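Local coordinates for protein aspartate--tRNA(Asp/Asn) ligase (Thermus thermophilus, PDB 1N9W) that attaches aspartate, first activated with ATP to aspartyl-adenylate, to the acceptor ends of both tRNA(Asp) and tRNA(Asn), at residues V3-L8 with G41-V46; P91-I96 with R112-R117; Q128-R133 with E243-T248; M221-D226 with G383-G388; T259-P264 with L339-L344. One frame throughout, in Å; residues are numbered along the deposited sequence.

Contact 1 belongs to the N-terminal OB-fold, and contact 2 follows where the chain passes from that domain toward the class II catalytic domain, their centres about 21 Å apart. Contacts 3, 4 and 5 all lie within the catalytic domain. Along the chain, contacts 3 and 4 alternate their segments, whereas contact 5 is nested inside the loop that contact 4 closes. Contacts 3 and 5 meet directly through Leu246 and Trp260, and contacts 4 and 5 reach the same large sheet. The centres of contacts 1 and 4 are about 52 Å apart, on opposite sides of the chain's centre. Contacts 1 to 4 also touch the second subunit, so dimerisation involves both domains.

Contact 1. Residues V3-L8 with G41-V46; sequences VLVRDL and GVVQVV
Gly41, at the start of the strand, has its carbonyl O 3.7 Å from CG2 of Val5. Glycine suits this place twice over: a side chain would press against Val5 CG1, and at these backbone angles it would also collide with the preceding carbonyl oxygen. At Val42 the valine side chain turns away, and the backbone makes the contact instead, its O lying 3.4 Å from Val5 CG1. Val5 therefore straddles the strand with both methyls, CG1 against the Val42 carbonyl, CG2 between Gly41 O and the Val43 side chain. Val43 points back toward residues 3-8 and is shared by two partners. Its CG1 lies between the backbone N and the carbonyl carbon (chi1 66°) and meets Val5 CG2 at 3.8 Å, while CG2 touches Leu8 CD1 at 3.7 Å, with the Leu8 side chain crossing at about a right angle. A turn brings the two hydrophobic residues of 3-8 to bear together, with Asp7 N bonded to Leu4 O at 3.0 Å. Gln44, a site of tRNA interaction, comes next, so the strand joins this apolar filling to the RNA-binding part of the OB-fold. Strand 41-47 runs antiparallel to strand 31-38 and parallel to strand 75-79, while Leu8 and Val43 both reach Leu18 of strand 15-28, and Asp38 and Ser40 hold the backbone N atoms of Val5 and Arg6.

Contact 2. Residues P91-I96 with R112-R117; sequences PTPVEI and RYVTLR
Thr92, whose CG2 methyl faces Val114, uses its hydroxyl within its own loop: OG1 donates to Val94 O at 2.9 Å, from well above the carbonyl plane (55° out of it). With chi1 at 54° the hydroxyl serves this bond and CG2 is left to approach Val114 CG2 at 4.2 Å. The bond ties together the bend around Pro93, whose ring turns toward residues 112-117. Pro93 CG sits 3.9 Å from the hydroxyl oxygen of Tyr113, and CD comes more loosely to Val114 CG1. Ile96 makes the closest approach. Its side chain is fully extended beyond CB, and the terminal CD1 lies 3.3 Å from Val114 O and 3.4 Å from Val114 CG2, the second tighter than usual for two methyls. Val114 thus receives Pro93 on one methyl and Thr92 and Ile96 on the other. Its carbonyl oxygen also accepts Arg117 N at 3.2 Å, so Ile96 packs against an oxygen already engaged in the turn. No hydrogen bond joins the segments, and the join is essentially apolar. Arg117 bridges to Glu56 and bonds to the Tyr382 carbonyl of the second subunit, while Pro93 packs on the same tyrosine. The arrangement is consistent with a linker between an N-terminal anticodon-binding OB-fold and a class II catalytic domain, here packed against the short helix 112-115 beside the dimer interface.

Contact 3. Residues Q128-R133 with E243-T248; sequences QAALVR and EEALNT
Arg133 and Glu244 approach at about a right angle, the guanidinium and carboxylate planes 87° apart. With CG anti to the backbone N (chi1 -179°), the arginine chain is carried toward Glu244, its CD 3.3 Å from Glu244 OE2. A bend at chi3 then turns the guanidinium so that NH1 meets the same oxygen at 3.3 Å, edge-on, in a salt bridge whose hydrogen bond is straight but long and weak. Thr248 OG1 meets that edge too, 3.0 Å from NH1, and itself donates to Glu244 O. Next to this polar group, Ala130 CB packs on Ala245 CA at 3.7 Å, and Leu131 CD2 reaches Ala245 CB. The two alanines let the axes of the two segments approach to 7.8 Å, with an angle of 131° between their directions. Arg133 NE bridges to Asp140 of the second subunit, so an alanine here would probably cost that aspartate and Glu244 a positive partner each. Helix 119-141, whose position matches the long interface helix of class II motif 1, is thus packed between helix 227-248, helix 394-402 and the second subunit.

Contact 4. Residues M221-D226 with G383-G388; sequences MGFIAD and GMPPHG
Met221 and Gly388 form an antiparallel hydrogen-bonded pair: Met221 N donates to Gly388 O at 2.9 Å, and Gly388 N returns a bond to Met221 O at 3.1 Å, both nearly straight. The next pair, Gly222 with His387, is non-hydrogen-bonded and unusually close, CA to CA 4.0 Å, an approach eased by the missing side chain on Gly222. Beyond it the chain turns at Phe223, whose phi is positive (59°), and Pro386 O receives weak bonds from Phe223 N and Ile224 N. The turn brings the Phe223 ring against Pro385, not Pro386. Pro385 CB lies over one face in a CH-pi contact, 4.0 Å from the centroid and offset toward the rim. Ile224 folds the other way: CG1 is set between its backbone N and carbonyl carbon (chi1 60°), which lays CD1 against the peptide after His387, 3.4 Å from His387 C. A side chain on Gly388 would probably crowd this methyl. His387 CB packs on Met221 O at 3.2 Å while its ring leads away toward Arg352, a predicted aspartate-binding residue. Strands 215-222 and 387-393, neighbouring central strands that correspond to parts of class II motifs 2 and 3, are joined here where the first finishes and the second starts, with helix 227-248 against Met221 and Ile224, helix 181-190 beside His387, and strand 344-351 reached by Ile224 and Pro386.

Contact 5. Residues T259-P264 with L339-L344; sequences TWPSFP and LLFRGL
Arg342 reaches from a hairpin turn to the loop at Thr259 and Pro261. Beyond CB, its CG lies over one face of the neighbouring Phe341 ring, offset toward the rim, and the chain runs extended to NE, which forms a salt bridge with Asp310. CZ meets Pro261 CG at 3.5 Å, this carbon sitting over one face of the guanidinium. NH1 bonds to Lys400 O and only weakly to Thr259 O. At the tip NH2 donates to Thr259 O at 2.9 Å (159°), the oxygen lying in the guanidinium plane but the donor well above the carbonyl plane. Pro261 CG also meets the edge of the Phe341 ring, 3.5 Å from Phe341 CZ, so one proline carbon touches both the guanidinium face and the ring edge. A leucine in place of Arg342 would probably leave Asp310 without its charge partner and the Thr259 carbonyl without this donor. The type I' turn connects strands 336-341 and 344-351 of the catalytic sheet; helix 394-402 backs Pro261 and Phe341, and Phe341 stacks on Trp311 of strand 311-315.

Contact 1. Residues V3-L8 with G41-V46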
# COMPACT_ATOMS: atom_id res chain seq x y z
N VAL B 3 -21.44 -16.44 -10.26
CA VAL B 3 -20.75 -15.97 -11.46
C VAL B 3 -20.85 -14.44 -11.57
O VAL B 3 -21.91 -13.86 -11.34
CB VAL B 3 -21.38 -16.59 -12.75
CG1 VAL B 3 -20.59 -16.15 -13.97
CG2 VAL B 3 -21.41 -18.11 -12.65
N LEU B 4 -19.73 -13.81 -11.90
CA LEU B 4 -19.68 -12.37 -12.08
C LEU B 4 -20.20 -12.02 -13.47
O LEU B 4 -20.14 -12.84 -14.39
CB LEU B 4 -18.24 -11.88 -11.95
CG LEU B 4 -17.69 -11.73 -10.53
CD1 LEU B 4 -16.15 -11.62 -10.55
CD2 LEU B 4 -18.30 -10.48 -9.92
N VAL B 5 -20.72 -10.81 -13.62
CA VAL B 5 -21.24 -10.35 -14.90
C VAL B 5 -20.21 -10.48 -16.03
O VAL B 5 -20.56 -10.85 -17.15
CB VAL B 5 -21.70 -8.87 -14.79
CG1 VAL B 5 -22.04 -8.32 -16.19
CG2 VAL B 5 -22.92 -8.78 -13.87
N ARG B 6 -18.94 -10.21 -15.75
CA ARG B 6 -17.94 -10.31 -16.80
C ARG B 6 -17.69 -11.73 -17.31
O ARG B 6 -17.26 -11.90 -18.44
CB ARG B 6 -16.62 -9.67 -16.37
CG ARG B 6 -15.94 -10.30 -15.17
CD ARG B 6 -14.51 -9.80 -15.05
NE ARG B 6 -13.95 -10.16 -13.75
CZ ARG B 6 -13.73 -9.28 -12.77
NH1 ARG B 6 -14.01 -7.99 -12.96
NH2 ARG B 6 -13.26 -9.71 -11.62
N ASP B 7 -17.96 -12.74 -16.49
CA ASP B 7 -17.71 -14.11 -16.91
C ASP B 7 -18.95 -14.82 -17.45
O ASP B 7 -18.90 -15.99 -17.82
CB ASP B 7 -17.11 -14.90 -15.75
CG ASP B 7 -15.87 -14.25 -15.19
OD1 ASP B 7 -14.97 -13.91 -15.98
OD2 ASP B 7 -15.80 -14.06 -13.95
N LEU B 8 -20.07 -14.11 -17.49
CA LEU B 8 -21.30 -14.74 -17.96
C LEU B 8 -21.19 -15.30 -19.38
O LEU B 8 -21.86 -16.27 -19.72
CB LEU B 8 -22.48 -13.77 -17.85
CG LEU B 8 -22.88 -13.37 -16.43
CD1 LEU B 8 -23.98 -12.31 -16.50
CD2 LEU B 8 -23.37 -14.60 -15.63
N GLY B 41 -19.72 -5.29 -13.58
CA GLY B 41 -20.57 -4.76 -14.64
C GLY B 41 -22.06 -4.88 -14.41
O GLY B 41 -22.52 -5.11 -13.29
N VAL B 42 -22.84 -4.71 -15.48
CA VAL B 42 -24.29 -4.81 -15.37
C VAL B 42 -24.87 -5.86 -16.31
O VAL B 42 -24.36 -6.09 -17.41
CB VAL B 42 -25.01 -3.45 -15.68
CG1 VAL B 42 -24.51 -2.36 -14.75
CG2 VAL B 42 -24.79 -3.06 -17.14
N VAL B 43 -25.92 -6.52 -15.85
CA VAL B 43 -26.58 -7.53 -16.65
C VAL B 43 -28.10 -7.41 -16.52
O VAL B 43 -28.63 -7.10 -15.45
CB VAL B 43 -26.14 -8.96 -16.24
CG1 VAL B 43 -26.60 -9.28 -14.81
CG2 VAL B 43 -26.69 -9.97 -17.23
N GLN B 44 -28.79 -7.65 -17.63
CA GLN B 44 -30.25 -7.60 -17.66
C GLN B 44 -30.75 -8.91 -17.07
O GLN B 44 -30.23 -9.99 -17.36
CB GLN B 44 -30.77 -7.44 -19.10
CG GLN B 44 -32.31 -7.30 -19.20
CD GLN B 44 -32.83 -6.96 -20.60
OE1 GLN B 44 -33.07 -7.84 -21.44
NE2 GLN B 44 -33.00 -5.66 -20.86
N VAL B 45 -31.75 -8.81 -16.21
CA VAL B 45 -32.33 -9.99 -15.58
C VAL B 45 -33.80 -9.90 -15.95
O VAL B 45 -34.40 -8.83 -15.87
CB VAL B 45 -32.15 -9.97 -14.04
CG1 VAL B 45 -32.97 -11.06 -13.39
CG2 VAL B 45 -30.68 -10.17 -13.70
N VAL B 46 -34.36 -11.02 -16.39
CA VAL B 46 -35.76 -11.05 -16.76
C VAL B 46 -36.55 -11.91 -15.79
O VAL B 46 -36.21 -13.07 -15.55
CB VAL B 46 -35.96 -11.58 -18.21
CG1 VAL B 46 -37.44 -11.52 -18.59
CG2 VAL B 46 -35.15 -10.76 -19.20

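Contact 2. Residues P91-I96 with R112-R117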
# COMPACT_ATOMS: atom_id res chain seq x y z
N PRO B 91 -35.94 6.17 -2.26
CA PRO B 91 -35.49 6.34 -3.64
C PRO B 91 -34.15 7.08 -3.59
O PRO B 91 -33.95 7.94 -2.73
CB PRO B 91 -36.60 7.19 -4.26
CG PRO B 91 -37.82 6.74 -3.50
CD PRO B 91 -37.30 6.73 -2.08
N THR B 92 -33.24 6.74 -4.49
CA THR B 92 -31.94 7.39 -4.50
C THR B 92 -32.12 8.87 -4.81
O THR B 92 -32.90 9.24 -5.69
CB THR B 92 -31.00 6.76 -5.54
OG1 THR B 92 -31.65 6.74 -6.82
CG2 THR B 92 -30.64 5.34 -5.14
N PRO B 93 -31.40 9.74 -4.09
CA PRO B 93 -31.47 11.19 -4.28
C PRO B 93 -31.31 11.56 -5.75
O PRO B 93 -31.95 12.49 -6.24
CB PRO B 93 -30.32 11.71 -3.42
CG PRO B 93 -30.30 10.72 -2.29
CD PRO B 93 -30.44 9.41 -3.02
N VAL B 94 -30.45 10.83 -6.44
CA VAL B 94 -30.21 11.06 -7.86
C VAL B 94 -30.24 9.70 -8.57
O VAL B 94 -29.85 8.69 -7.98
CB VAL B 94 -28.83 11.74 -8.09
CG1 VAL B 94 -28.51 11.80 -9.57
CG2 VAL B 94 -28.85 13.15 -7.50
N GLU B 95 -30.71 9.68 -9.81
CA GLU B 95 -30.76 8.42 -10.56
C GLU B 95 -29.34 7.96 -10.85
O GLU B 95 -28.69 8.44 -11.77
CB GLU B 95 -31.51 8.60 -11.88
CG GLU B 95 -33.02 8.72 -11.76
CD GLU B 95 -33.71 8.70 -13.13
OE1 GLU B 95 -33.42 9.60 -13.96
OE2 GLU B 95 -34.54 7.80 -13.38
N ILE B 96 -28.86 7.01 -10.05
CA ILE B 96 -27.51 6.47 -10.22
C ILE B 96 -27.26 6.03 -11.67
O ILE B 96 -26.21 6.35 -12.24
CB ILE B 96 -27.27 5.30 -9.25
CG1 ILE B 96 -27.20 5.84 -7.82
CG2 ILE B 96 -25.98 4.56 -9.60
CD1 ILE B 96 -26.97 4.80 -6.77
N ARG B 112 -22.11 11.13 -2.44
CA ARG B 112 -21.07 10.11 -2.61
C ARG B 112 -21.42 8.71 -2.10
O ARG B 112 -21.33 7.74 -2.84
CB ARG B 112 -19.78 10.56 -1.92
CG ARG B 112 -18.91 11.54 -2.70
CD ARG B 112 -18.24 10.88 -3.89
NE ARG B 112 -16.98 11.53 -4.23
CZ ARG B 112 -16.21 11.18 -5.25
NH1 ARG B 112 -16.56 10.17 -6.04
NH2 ARG B 112 -15.07 11.83 -5.48
N TYR B 113 -21.80 8.62 -0.83
CA TYR B 113 -22.12 7.34 -0.21
C TYR B 113 -22.95 6.40 -1.08
O TYR B 113 -22.97 5.19 -0.85
CB TYR B 113 -22.80 7.55 1.16
CG TYR B 113 -24.14 8.25 1.13
CD1 TYR B 113 -25.32 7.52 0.98
CD2 TYR B 113 -24.24 9.64 1.17
CE1 TYR B 113 -26.56 8.15 0.86
CE2 TYR B 113 -25.47 10.29 1.06
CZ TYR B 113 -26.62 9.54 0.90
OH TYR B 113 -27.83 10.17 0.72
N VAL B 114 -23.62 6.95 -2.09
CA VAL B 114 -24.44 6.12 -2.97
C VAL B 114 -24.11 6.30 -4.46
O VAL B 114 -24.11 5.33 -5.23
CB VAL B 114 -25.95 6.35 -2.67
CG1 VAL B 114 -26.34 7.80 -2.97
CG2 VAL B 114 -26.79 5.37 -3.46
N THR B 115 -23.81 7.53 -4.89
CA THR B 115 -23.49 7.79 -6.29
C THR B 115 -22.15 7.19 -6.70
O THR B 115 -21.89 6.97 -7.88
CB THR B 115 -23.41 9.32 -6.59
OG1 THR B 115 -22.48 9.94 -5.69
CG2 THR B 115 -24.77 9.95 -6.43
N LEU B 116 -21.30 6.90 -5.72
CA LEU B 116 -20.00 6.32 -6.03
C LEU B 116 -20.14 4.88 -6.52
O LEU B 116 -19.19 4.31 -7.08
CB LEU B 116 -19.10 6.38 -4.80
CG LEU B 116 -17.59 6.27 -5.02
CD1 LEU B 116 -17.15 6.91 -6.35
CD2 LEU B 116 -16.92 6.95 -3.84
N ARG B 117 -21.32 4.31 -6.34
CA ARG B 117 -21.56 2.94 -6.78
C ARG B 117 -21.66 2.87 -8.30
O ARG B 117 -21.46 1.81 -8.88
CB ARG B 117 -22.83 2.39 -6.13
CG ARG B 117 -22.76 2.24 -4.62
CD ARG B 117 -24.06 1.65 -4.12
NE ARG B 117 -24.16 1.52 -2.67
CZ ARG B 117 -25.24 1.02 -2.06
NH1 ARG B 117 -26.27 0.62 -2.78
NH2 ARG B 117 -25.28 0.92 -0.73

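Contact 3. Residues Q128-R133 with E243-T248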
# COMPACT_ATOMS: atom_id res chain seq x y z
N GLN B 128 -6.96 3.57 -10.37
CA GLN B 128 -5.91 4.05 -9.45
C GLN B 128 -5.30 2.89 -8.66
O GLN B 128 -4.09 2.86 -8.44
CB GLN B 128 -6.48 5.06 -8.47
CG GLN B 128 -5.41 5.68 -7.57
CD GLN B 128 -6.00 6.68 -6.61
OE1 GLN B 128 -6.38 6.34 -5.49
NE2 GLN B 128 -6.11 7.93 -7.05
N ALA B 129 -6.14 1.96 -8.22
CA ALA B 129 -5.66 0.82 -7.46
C ALA B 129 -4.73 0.01 -8.34
O ALA B 129 -3.73 -0.55 -7.88
CB ALA B 129 -6.83 -0.05 -6.98
N ALA B 130 -5.05 -0.06 -9.63
CA ALA B 130 -4.19 -0.81 -10.54
C ALA B 130 -2.85 -0.09 -10.69
O ALA B 130 -1.80 -0.71 -10.56
CB ALA B 130 -4.88 -0.99 -11.90
N LEU B 131 -2.88 1.23 -10.91
CA LEU B 131 -1.63 2.00 -11.05
C LEU B 131 -0.70 1.84 -9.84
O LEU B 131 0.51 1.70 -9.99
CB LEU B 131 -1.94 3.49 -11.22
CG LEU B 131 -2.72 3.90 -12.49
CD1 LEU B 131 -3.25 5.31 -12.33
CD2 LEU B 131 -1.82 3.78 -13.72
N VAL B 132 -1.28 1.87 -8.65
CA VAL B 132 -0.48 1.72 -7.44
C VAL B 132 0.09 0.30 -7.33
O VAL B 132 1.22 0.12 -6.85
CB VAL B 132 -1.34 2.06 -6.19
CG1 VAL B 132 -0.57 1.78 -4.92
CG2 VAL B 132 -1.76 3.53 -6.25
N ARG B 133 -0.68 -0.69 -7.76
CA ARG B 133 -0.21 -2.08 -7.72
C ARG B 133 1.02 -2.19 -8.63
O ARG B 133 2.02 -2.81 -8.27
CB ARG B 133 -1.32 -3.03 -8.19
CG ARG B 133 -0.97 -4.53 -8.17
CD ARG B 133 -2.07 -5.36 -8.85
NE ARG B 133 -3.36 -5.09 -8.22
CZ ARG B 133 -4.49 -4.84 -8.87
NH1 ARG B 133 -4.52 -4.83 -10.20
NH2 ARG B 133 -5.59 -4.56 -8.18
N GLU B 243 0.76 -0.27 -17.74
CA GLU B 243 0.59 -1.63 -18.24
C GLU B 243 -0.35 -2.42 -17.32
O GLU B 243 -1.20 -3.17 -17.78
CB GLU B 243 1.95 -2.32 -18.30
CG GLU B 243 1.97 -3.57 -19.15
CD GLU B 243 1.82 -3.24 -20.62
OE1 GLU B 243 2.48 -2.28 -21.08
OE2 GLU B 243 1.04 -3.93 -21.32
N GLU B 244 -0.16 -2.24 -16.01
CA GLU B 244 -0.97 -2.92 -15.00
C GLU B 244 -2.43 -2.51 -15.14
O GLU B 244 -3.32 -3.36 -15.13
CB GLU B 244 -0.45 -2.57 -13.61
CG GLU B 244 -1.08 -3.34 -12.45
CD GLU B 244 -1.00 -4.85 -12.62
OE1 GLU B 244 -0.04 -5.34 -13.25
OE2 GLU B 244 -1.90 -5.55 -12.11
N ALA B 245 -2.67 -1.22 -15.30
CA ALA B 245 -4.02 -0.67 -15.44
C ALA B 245 -4.67 -1.21 -16.69
O ALA B 245 -5.84 -1.57 -16.70
CB ALA B 245 -3.96 0.85 -15.51
N LEU B 246 -3.88 -1.25 -17.76
CA LEU B 246 -4.38 -1.74 -19.04
C LEU B 246 -4.76 -3.23 -18.94
O LEU B 246 -5.77 -3.65 -19.49
CB LEU B 246 -3.31 -1.53 -20.12
CG LEU B 246 -3.76 -0.99 -21.47
CD1 LEU B 246 -4.51 0.33 -21.32
CD2 LEU B 246 -2.52 -0.79 -22.32
N ASN B 247 -3.96 -4.02 -18.22
CA ASN B 247 -4.24 -5.44 -18.09
C ASN B 247 -5.26 -5.82 -17.03
O ASN B 247 -6.03 -6.76 -17.23
CB ASN B 247 -2.94 -6.22 -17.83
CG ASN B 247 -1.97 -6.13 -19.00
OD1 ASN B 247 -2.37 -5.92 -20.15
ND2 ASN B 247 -0.68 -6.31 -18.71
N THR B 248 -5.29 -5.11 -15.91
CA THR B 248 -6.23 -5.45 -14.86
C THR B 248 -7.44 -4.53 -14.73
O THR B 248 -8.40 -4.85 -14.03
CB THR B 248 -5.52 -5.58 -13.49
OG1 THR B 248 -4.95 -4.32 -13.11
CG2 THR B 248 -4.39 -6.63 -13.58

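Contact 4. Residues M221-D226 with G383-G388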
# COMPACT_ATOMS: atom_id res chain seq x y z
N MET B 221 16.04 6.58 -3.58
CA MET B 221 17.08 5.58 -3.80
C MET B 221 18.48 6.17 -3.67
O MET B 221 18.71 7.32 -4.05
CB MET B 221 16.90 4.92 -5.18
CG MET B 221 17.20 5.80 -6.39
SD MET B 221 16.81 5.04 -8.01
CE MET B 221 17.74 3.52 -7.94
N GLY B 222 19.41 5.39 -3.12
CA GLY B 222 20.78 5.85 -2.94
C GLY B 222 21.75 5.24 -3.93
O GLY B 222 21.36 4.43 -4.77
N PHE B 223 23.03 5.62 -3.84
CA PHE B 223 24.07 5.12 -4.73
C PHE B 223 23.77 5.43 -6.20
O PHE B 223 23.95 4.59 -7.08
CB PHE B 223 24.27 3.62 -4.55
CG PHE B 223 24.85 3.25 -3.23
CD1 PHE B 223 26.16 3.59 -2.91
CD2 PHE B 223 24.08 2.61 -2.27
CE1 PHE B 223 26.69 3.28 -1.66
CE2 PHE B 223 24.60 2.30 -1.02
CZ PHE B 223 25.91 2.64 -0.71
N ILE B 224 23.31 6.65 -6.45
CA ILE B 224 23.01 7.07 -7.81
C ILE B 224 24.18 7.89 -8.36
O ILE B 224 25.04 8.34 -7.61
CB ILE B 224 21.74 7.94 -7.85
CG1 ILE B 224 21.95 9.20 -6.99
CG2 ILE B 224 20.54 7.14 -7.34
CD1 ILE B 224 20.83 10.21 -7.11
N ALA B 225 24.19 8.07 -9.68
CA ALA B 225 25.24 8.84 -10.35
C ALA B 225 24.82 10.30 -10.41
O ALA B 225 25.64 11.19 -10.20
CB ALA B 225 25.47 8.29 -11.76
N ASP B 226 23.54 10.54 -10.68
CA ASP B 226 22.97 11.89 -10.77
C ASP B 226 21.44 11.82 -10.83
O ASP B 226 20.87 10.74 -10.72
CB ASP B 226 23.50 12.60 -12.02
CG ASP B 226 23.49 11.71 -13.25
OD1 ASP B 226 22.56 10.89 -13.40
OD2 ASP B 226 24.42 11.83 -14.08
N GLY B 383 28.11 9.15 6.62
CA GLY B 383 28.27 8.68 5.26
C GLY B 383 27.01 8.43 4.44
O GLY B 383 26.93 7.42 3.73
N MET B 384 26.04 9.32 4.53
CA MET B 384 24.83 9.16 3.73
C MET B 384 25.34 9.19 2.29
O MET B 384 25.98 10.16 1.87
CB MET B 384 23.86 10.33 3.97
CG MET B 384 22.46 10.05 3.47
SD MET B 384 21.57 8.81 4.43
CE MET B 384 20.37 9.80 5.12
N PRO B 385 25.07 8.14 1.52
CA PRO B 385 25.52 8.06 0.12
C PRO B 385 24.76 8.97 -0.84
O PRO B 385 23.64 9.39 -0.55
CB PRO B 385 25.30 6.59 -0.21
CG PRO B 385 24.02 6.30 0.54
CD PRO B 385 24.28 6.95 1.88
N PRO B 386 25.37 9.30 -1.99
CA PRO B 386 24.66 10.17 -2.93
C PRO B 386 23.32 9.53 -3.25
O PRO B 386 23.25 8.34 -3.59
CB PRO B 386 25.61 10.22 -4.13
CG PRO B 386 26.36 8.93 -4.05
CD PRO B 386 26.63 8.81 -2.57
N HIS B 387 22.25 10.31 -3.15
CA HIS B 387 20.92 9.78 -3.39
C HIS B 387 19.96 10.83 -3.90
O HIS B 387 20.29 12.01 -3.97
CB HIS B 387 20.38 9.19 -2.08
CG HIS B 387 20.28 10.19 -0.97
ND1 HIS B 387 19.21 11.04 -0.83
CD2 HIS B 387 21.13 10.49 0.04
CE1 HIS B 387 19.40 11.82 0.22
NE2 HIS B 387 20.56 11.51 0.76
N GLY B 388 18.77 10.37 -4.25
CA GLY B 388 17.74 11.26 -4.75
C GLY B 388 16.39 10.56 -4.74
O GLY B 388 16.30 9.39 -4.38

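Contact 5. Residues T259-P264 with L339-L344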
# COMPACT_ATOMS: atom_id res chain seq x y z
N THR B 259 -8.65 8.34 -23.71
CA THR B 259 -7.69 8.06 -24.78
C THR B 259 -6.33 7.81 -24.11
O THR B 259 -5.90 8.59 -23.26
CB THR B 259 -7.55 9.26 -25.75
OG1 THR B 259 -7.06 10.40 -25.04
CG2 THR B 259 -8.89 9.59 -26.38
N TRP B 260 -5.66 6.72 -24.48
CA TRP B 260 -4.39 6.39 -23.85
C TRP B 260 -3.24 7.30 -24.28
O TRP B 260 -3.13 7.66 -25.45
CB TRP B 260 -4.03 4.93 -24.12
CG TRP B 260 -3.36 4.27 -22.94
CD1 TRP B 260 -2.12 3.70 -22.91
CD2 TRP B 260 -3.90 4.11 -21.62
NE1 TRP B 260 -1.85 3.20 -21.66
CE2 TRP B 260 -2.92 3.46 -20.84
CE3 TRP B 260 -5.10 4.50 -21.01
CZ2 TRP B 260 -3.13 3.13 -19.50
CZ3 TRP B 260 -5.31 4.18 -19.67
CH2 TRP B 260 -4.31 3.52 -18.93
N PRO B 261 -2.37 7.67 -23.33
CA PRO B 261 -1.21 8.54 -23.58
C PRO B 261 -0.15 7.87 -24.44
O PRO B 261 -0.24 6.68 -24.75
CB PRO B 261 -0.68 8.82 -22.18
CG PRO B 261 -1.86 8.60 -21.29
CD PRO B 261 -2.50 7.39 -21.90
N SER B 262 0.86 8.65 -24.82
CA SER B 262 1.97 8.15 -25.61
C SER B 262 2.88 7.38 -24.66
O SER B 262 2.91 7.65 -23.46
CB SER B 262 2.72 9.32 -26.25
OG SER B 262 3.00 10.35 -25.31
N PHE B 263 3.63 6.42 -25.19
CA PHE B 263 4.51 5.61 -24.37
C PHE B 263 5.55 6.43 -23.61
O PHE B 263 6.29 7.21 -24.21
CB PHE B 263 5.23 4.56 -25.22
CG PHE B 263 5.74 3.40 -24.43
CD1 PHE B 263 4.86 2.44 -23.93
CD2 PHE B 263 7.10 3.27 -24.17
CE1 PHE B 263 5.33 1.36 -23.18
CE2 PHE B 263 7.58 2.19 -23.42
CZ PHE B 263 6.69 1.23 -22.93
N PRO B 264 5.61 6.27 -22.28
CA PRO B 264 6.54 6.98 -21.39
C PRO B 264 7.99 6.52 -21.52
O PRO B 264 8.57 6.02 -20.56
CB PRO B 264 5.98 6.69 -20.00
CG PRO B 264 4.55 6.40 -20.24
CD PRO B 264 4.59 5.56 -21.49
N LEU B 339 7.87 16.44 -13.61
CA LEU B 339 7.29 15.74 -14.75
C LEU B 339 5.93 16.34 -15.07
O LEU B 339 5.08 16.47 -14.20
CB LEU B 339 7.14 14.25 -14.45
CG LEU B 339 6.38 13.44 -15.50
CD1 LEU B 339 7.07 13.56 -16.86
CD2 LEU B 339 6.29 11.99 -15.07
N LEU B 340 5.74 16.72 -16.33
CA LEU B 340 4.48 17.28 -16.76
C LEU B 340 3.74 16.25 -17.57
O LEU B 340 4.27 15.73 -18.56
CB LEU B 340 4.69 18.53 -17.61
CG LEU B 340 5.28 19.75 -16.90
CD1 LEU B 340 5.36 20.90 -17.89
CD2 LEU B 340 4.40 20.12 -15.71
N PHE B 341 2.53 15.93 -17.15
CA PHE B 341 1.72 14.96 -17.86
C PHE B 341 0.49 15.66 -18.40
O PHE B 341 -0.37 16.11 -17.65
CB PHE B 341 1.31 13.82 -16.91
CG PHE B 341 0.42 12.79 -17.54
CD1 PHE B 341 0.75 12.21 -18.77
CD2 PHE B 341 -0.74 12.39 -16.90
CE1 PHE B 341 -0.06 11.24 -19.33
CE2 PHE B 341 -1.56 11.41 -17.46
CZ PHE B 341 -1.22 10.84 -18.68
N ARG B 342 0.41 15.75 -19.72
CA ARG B 342 -0.71 16.42 -20.37
C ARG B 342 -0.99 17.80 -19.78
O ARG B 342 -2.15 18.19 -19.62
CB ARG B 342 -1.97 15.53 -20.28
CG ARG B 342 -1.94 14.37 -21.27
CD ARG B 342 -3.13 13.42 -21.14
NE ARG B 342 -3.08 12.42 -22.21
CZ ARG B 342 -3.86 11.34 -22.29
NH1 ARG B 342 -4.76 11.09 -21.34
NH2 ARG B 342 -3.72 10.51 -23.31
N GLY B 343 0.07 18.52 -19.43
CA GLY B 343 -0.09 19.86 -18.89
C GLY B 343 -0.11 20.00 -17.38
O GLY B 343 -0.05 21.11 -16.86
N LEU B 344 -0.20 18.88 -16.68
CA LEU B 344 -0.24 18.92 -15.22
C LEU B 344 1.02 18.32 -14.60
O LEU B 344 1.56 17.33 -15.09
CB LEU B 344 -1.47 18.18 -14.72
CG LEU B 344 -1.77 18.28 -13.22
CD1 LEU B 344 -1.96 19.74 -12.84
CD2 LEU B 344 -3.01 17.46 -12.89